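Local coordinates for cell division control protein 53 (Saccharomyces cerevisiae, PDB 3O2P) that serves as the cullin scaffold of SCF E3 ubiquitin ligases, which mark target proteins for proteasomal degradation, here represented by its C-terminal neddylation domain, at residues B[20-29]-B[61-72]. Residues are numbered along the deposited sequence; the frame is centred on the assembly and turned at random.
Sequences RQIFLEACIV and MVKRAIDSLIQK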
loop_
_atom_site.group_PDB
_atom_site.type_symbol
_atom_site.label_atom_id
_atom_site.label_comp_id
_atom_site.label_asym_id
_atom_site.label_seq_id
_atom_site.Cartn_x
_atom_site.Cartn_y
_atom_site.Cartn_z
ATOM N N ARG B 20 23.596 -5.682 -15.084
ATOM C CA ARG B 20 22.963 -6.914 -14.633
ATOM C C ARG B 20 21.441 -6.759 -14.637
ATOM O O ARG B 20 20.724 -7.586 -15.206
ATOM C CB ARG B 20 23.463 -7.317 -13.238
ATOM C CG ARG B 20 24.926 -7.782 -13.225
ATOM C CD ARG B 20 25.321 -8.467 -11.917
ATOM N NE ARG B 20 25.512 -7.522 -10.823
ATOM C CZ ARG B 20 26.698 -7.182 -10.320
ATOM N NH1 ARG B 20 27.811 -7.727 -10.799
ATOM N NH2 ARG B 20 26.768 -6.307 -9.325
ATOM N N GLN B 21 20.958 -5.688 -14.009
ATOM C CA GLN B 21 19.523 -5.465 -13.852
ATOM C C GLN B 21 18.812 -5.326 -15.186
ATOM O O GLN B 21 17.760 -5.928 -15.398
ATOM C CB GLN B 21 19.270 -4.245 -12.968
ATOM C CG GLN B 21 19.752 -4.478 -11.529
ATOM C CD GLN B 21 19.217 -5.780 -10.968
ATOM O OE1 GLN B 21 19.975 -6.701 -10.632
ATOM N NE2 GLN B 21 17.903 -5.876 -10.893
ATOM N N ILE B 22 19.394 -4.549 -16.092
ATOM C CA ILE B 22 18.832 -4.404 -17.422
ATOM C C ILE B 22 18.748 -5.760 -18.124
ATOM O O ILE B 22 17.784 -6.039 -18.833
ATOM C CB ILE B 22 19.643 -3.418 -18.274
ATOM C CG1 ILE B 22 19.255 -1.980 -17.912
ATOM C CG2 ILE B 22 19.411 -3.684 -19.762
ATOM C CD1 ILE B 22 20.216 -0.931 -18.464
ATOM N N PHE B 23 19.753 -6.606 -17.929
ATOM C CA PHE B 23 19.705 -7.923 -18.550
ATOM C C PHE B 23 18.600 -8.782 -17.934
ATOM O O PHE B 23 17.835 -9.423 -18.657
ATOM C CB PHE B 23 21.057 -8.640 -18.468
ATOM C CG PHE B 23 20.996 -10.071 -18.912
ATOM C CD1 PHE B 23 21.122 -10.406 -20.250
ATOM C CD2 PHE B 23 20.777 -11.077 -17.989
ATOM C CE1 PHE B 23 21.047 -11.735 -20.657
ATOM C CE2 PHE B 23 20.696 -12.402 -18.384
ATOM C CZ PHE B 23 20.829 -12.735 -19.720
ATOM N N LEU B 24 18.506 -8.783 -16.605
ATOM C CA LEU B 24 17.541 -9.633 -15.920
ATOM C C LEU B 24 16.111 -9.173 -16.160
ATOM O O LEU B 24 15.193 -9.988 -16.200
ATOM C CB LEU B 24 17.813 -9.690 -14.417
ATOM C CG LEU B 24 19.091 -10.383 -13.969
ATOM C CD1 LEU B 24 19.368 -10.111 -12.489
ATOM C CD2 LEU B 24 19.003 -11.872 -14.261
ATOM N N GLU B 25 15.919 -7.865 -16.309
ATOM C CA GLU B 25 14.592 -7.352 -16.614
ATOM C C GLU B 25 14.083 -7.856 -17.956
ATOM O O GLU B 25 12.920 -8.242 -18.064
ATOM C CB GLU B 25 14.546 -5.820 -16.551
ATOM C CG GLU B 25 14.516 -5.289 -15.118
ATOM C CD GLU B 25 14.389 -3.773 -15.062
ATOM O OE1 GLU B 25 13.647 -3.202 -15.894
ATOM O OE2 GLU B 25 15.039 -3.159 -14.188
ATOM N N ALA B 26 14.940 -7.849 -18.975
ATOM C CA ALA B 26 14.531 -8.343 -20.297
ATOM C C ALA B 26 14.323 -9.853 -20.261
ATOM O O ALA B 26 13.400 -10.379 -20.886
ATOM C CB ALA B 26 15.549 -7.990 -21.338
ATOM N N CYS B 27 15.183 -10.554 -19.528
ATOM C CA CYS B 27 15.011 -11.991 -19.373
ATOM C C CYS B 27 13.633 -12.301 -18.772
ATOM O O CYS B 27 12.896 -13.131 -19.284
ATOM C CB CYS B 27 16.121 -12.566 -18.495
ATOM S SG CYS B 27 16.080 -14.355 -18.339
ATOM N N ILE B 28 13.279 -11.606 -17.696
ATOM C CA ILE B 28 12.021 -11.862 -17.010
ATOM C C ILE B 28 10.816 -11.585 -17.918
ATOM O O ILE B 28 9.857 -12.364 -17.949
ATOM C CB ILE B 28 11.929 -11.039 -15.709
ATOM C CG1 ILE B 28 12.896 -11.594 -14.660
ATOM C CG2 ILE B 28 10.520 -11.042 -15.154
ATOM C CD1 ILE B 28 13.038 -10.716 -13.458
ATOM N N VAL B 29 10.869 -10.476 -18.654
ATOM C CA VAL B 29 9.780 -10.107 -19.567
ATOM C C VAL B 29 9.590 -11.165 -20.664
ATOM O O VAL B 29 8.462 -11.490 -21.037
ATOM C CB VAL B 29 10.030 -8.746 -20.229
ATOM C CG1 VAL B 29 8.963 -8.469 -21.278
ATOM C CG2 VAL B 29 10.040 -7.647 -19.184
ATOM N N MET B 61 19.183 -10.229 -6.937
ATOM C CA MET B 61 19.214 -9.434 -8.160
ATOM C C MET B 61 17.937 -9.631 -8.940
ATOM O O MET B 61 17.380 -8.675 -9.484
ATOM C CB MET B 61 20.390 -9.828 -9.048
ATOM C CG MET B 61 21.734 -9.577 -8.436
ATOM S SD MET B 61 22.982 -10.402 -9.413
ATOM C CE MET B 61 24.451 -10.021 -8.446
ATOM N N VAL B 62 17.486 -10.880 -9.008
ATOM C CA VAL B 62 16.272 -11.196 -9.751
ATOM C C VAL B 62 15.051 -10.501 -9.141
ATOM O O VAL B 62 14.215 -9.951 -9.858
ATOM C CB VAL B 62 16.029 -12.707 -9.848
ATOM C CG1 VAL B 62 14.716 -12.986 -10.608
ATOM C CG2 VAL B 62 17.186 -13.372 -10.566
ATOM N N LYS B 63 14.976 -10.509 -7.816
ATOM C CA LYS B 63 13.892 -9.856 -7.103
ATOM C C LYS B 63 13.867 -8.345 -7.331
ATOM O O LYS B 63 12.789 -7.777 -7.481
ATOM C CB LYS B 63 13.963 -10.187 -5.620
ATOM C CG LYS B 63 13.825 -11.674 -5.366
ATOM C CD LYS B 63 13.626 -11.970 -3.899
ATOM C CE LYS B 63 12.346 -11.362 -3.397
ATOM N NZ LYS B 63 12.247 -11.452 -1.924
ATOM N N ARG B 64 15.033 -7.699 -7.352
ATOM C CA ARG B 64 15.097 -6.279 -7.718
ATOM C C ARG B 64 14.523 -6.052 -9.121
ATOM O O ARG B 64 13.719 -5.143 -9.336
ATOM C CB ARG B 64 16.528 -5.718 -7.627
ATOM C CG ARG B 64 17.064 -5.646 -6.194
ATOM C CD ARG B 64 18.223 -4.649 -6.031
ATOM N NE ARG B 64 19.343 -4.909 -6.933
ATOM C CZ ARG B 64 20.245 -5.870 -6.759
ATOM N NH1 ARG B 64 20.167 -6.683 -5.714
ATOM N NH2 ARG B 64 21.226 -6.016 -7.635
ATOM N N ALA B 65 14.933 -6.889 -10.069
ATOM C CA ALA B 65 14.407 -6.823 -11.430
ATOM C C ALA B 65 12.875 -6.975 -11.423
ATOM O O ALA B 65 12.151 -6.225 -12.096
ATOM C CB ALA B 65 15.066 -7.904 -12.306
ATOM N N ILE B 66 12.382 -7.940 -10.648
ATOM C CA ILE B 66 10.944 -8.157 -10.538
ATOM C C ILE B 66 10.240 -6.914 -9.998
ATOM O O ILE B 66 9.180 -6.515 -10.495
ATOM C CB ILE B 66 10.604 -9.388 -9.664
ATOM C CG1 ILE B 66 11.026 -10.675 -10.382
ATOM C CG2 ILE B 66 9.114 -9.455 -9.374
ATOM C CD1 ILE B 66 10.807 -11.916 -9.566
ATOM N N ASP B 67 10.825 -6.301 -8.978
ATOM C CA ASP B 67 10.231 -5.120 -8.384
ATOM C C ASP B 67 10.137 -3.980 -9.397
ATOM O O ASP B 67 9.121 -3.310 -9.467
ATOM C CB ASP B 67 11.030 -4.679 -7.166
ATOM C CG ASP B 67 10.338 -3.576 -6.400
ATOM O OD1 ASP B 67 10.519 -2.396 -6.757
ATOM O OD2 ASP B 67 9.589 -3.889 -5.456
ATOM N N SER B 68 11.199 -3.774 -10.183
ATOM C CA SER B 68 11.187 -2.762 -11.246
ATOM C C SER B 68 10.115 -3.016 -12.309
ATOM O O SER B 68 9.467 -2.086 -12.780
ATOM C CB SER B 68 12.554 -2.666 -11.922
ATOM O OG SER B 68 13.555 -2.304 -10.994
ATOM N N LEU B 69 9.934 -4.270 -12.703
ATOM C CA LEU B 69 8.908 -4.587 -13.695
ATOM C C LEU B 69 7.504 -4.392 -13.134
ATOM O O LEU B 69 6.578 -4.088 -13.872
ATOM C CB LEU B 69 9.105 -5.993 -14.257
ATOM C CG LEU B 69 10.434 -6.084 -15.032
ATOM C CD1 LEU B 69 10.867 -7.521 -15.270
ATOM C CD2 LEU B 69 10.375 -5.302 -16.346
ATOM N N ILE B 70 7.345 -4.554 -11.827
ATOM C CA ILE B 70 6.054 -4.290 -11.215
ATOM C C ILE B 70 5.807 -2.790 -11.215
ATOM O O ILE B 70 4.766 -2.322 -11.650
ATOM C CB ILE B 70 5.991 -4.811 -9.793
ATOM C CG1 ILE B 70 5.961 -6.337 -9.823
ATOM C CG2 ILE B 70 4.787 -4.182 -9.049
ATOM C CD1 ILE B 70 6.126 -6.979 -8.485
ATOM N N GLN B 71 6.793 -2.040 -10.744
ATOM C CA GLN B 71 6.705 -0.594 -10.751
ATOM C C GLN B 71 6.395 -0.063 -12.161
ATOM O O GLN B 71 5.552 0.822 -12.311
ATOM C CB GLN B 71 7.988 0.006 -10.170
ATOM C CG GLN B 71 8.277 1.423 -10.623
ATOM C CD GLN B 71 9.572 1.985 -10.039
ATOM O OE1 GLN B 71 9.633 3.161 -9.659
ATOM N NE2 GLN B 71 10.611 1.148 -9.965
ATOM N N LYS B 72 7.044 -0.620 -13.190
ATOM C CA LYS B 72 6.837 -0.150 -14.573
ATOM C C LYS B 72 5.524 -0.625 -15.199
ATOM O O LYS B 72 5.164 -0.200 -16.289
ATOM C CB LYS B 72 7.995 -0.571 -15.487
ATOM C CG LYS B 72 9.331 0.145 -15.241
ATOM C CD LYS B 72 10.481 -0.670 -15.841
ATOM C CE LYS B 72 11.765 0.121 -15.967
ATOM N NZ LYS B 72 12.821 -0.706 -16.635
HETATM O O HOH W 1 22.284 -6.070 -9.952
HETATM O O HOH W 2 16.167 -4.045 -11.820
#
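Q21 and E25 on helix 8-35 face M61, A65, S68 and K72 on helix 59-71, where two helices of the winged-helix (HTH-clan) neddylation domain cross at -67° with their axes 8.8 Å apart. A65 lets them close in: its CB is a knob among Q21, L24, E25 and I28, while I28 enters the reciprocal hole of V62, A65, I66 and L69, its CD1 3.7 Å from A65 CB. Beside this apolar centre runs a polar seam. The Q21 chain bends at chi2 (-51°) and brings its amide to the backbone of M61, where NE2 donates to M61 O (3.2 Å, N-H...O angle 157°), with M61 O lying almost in the plane of the Q21 amide. M61 O thereby has two donors, since it also accepts the helical bond from A65 N. NE2 gives its other hydrogen to a water whose O lies 2.7 Å from NE2; this water donates in turn to E25 OE2, and S68 OG lies 3.2 Å from its O. The carboxylate of E25 is divided: OE2 takes this water, whereas OE1 receives K72 NZ on its syn lone pair in a 2.7 Å salt bridge, at the C-terminal end of 61-72. With an alanine here instead of E25, the K72 ammonium would probably lose this counter-charge and the water bound to Q21 NE2 its carboxylate acceptor. At the other end R20, whose NH2 is bound by N17, lays one guanidinium face against the M61 methyl, CE lying 3.6 Å from NE.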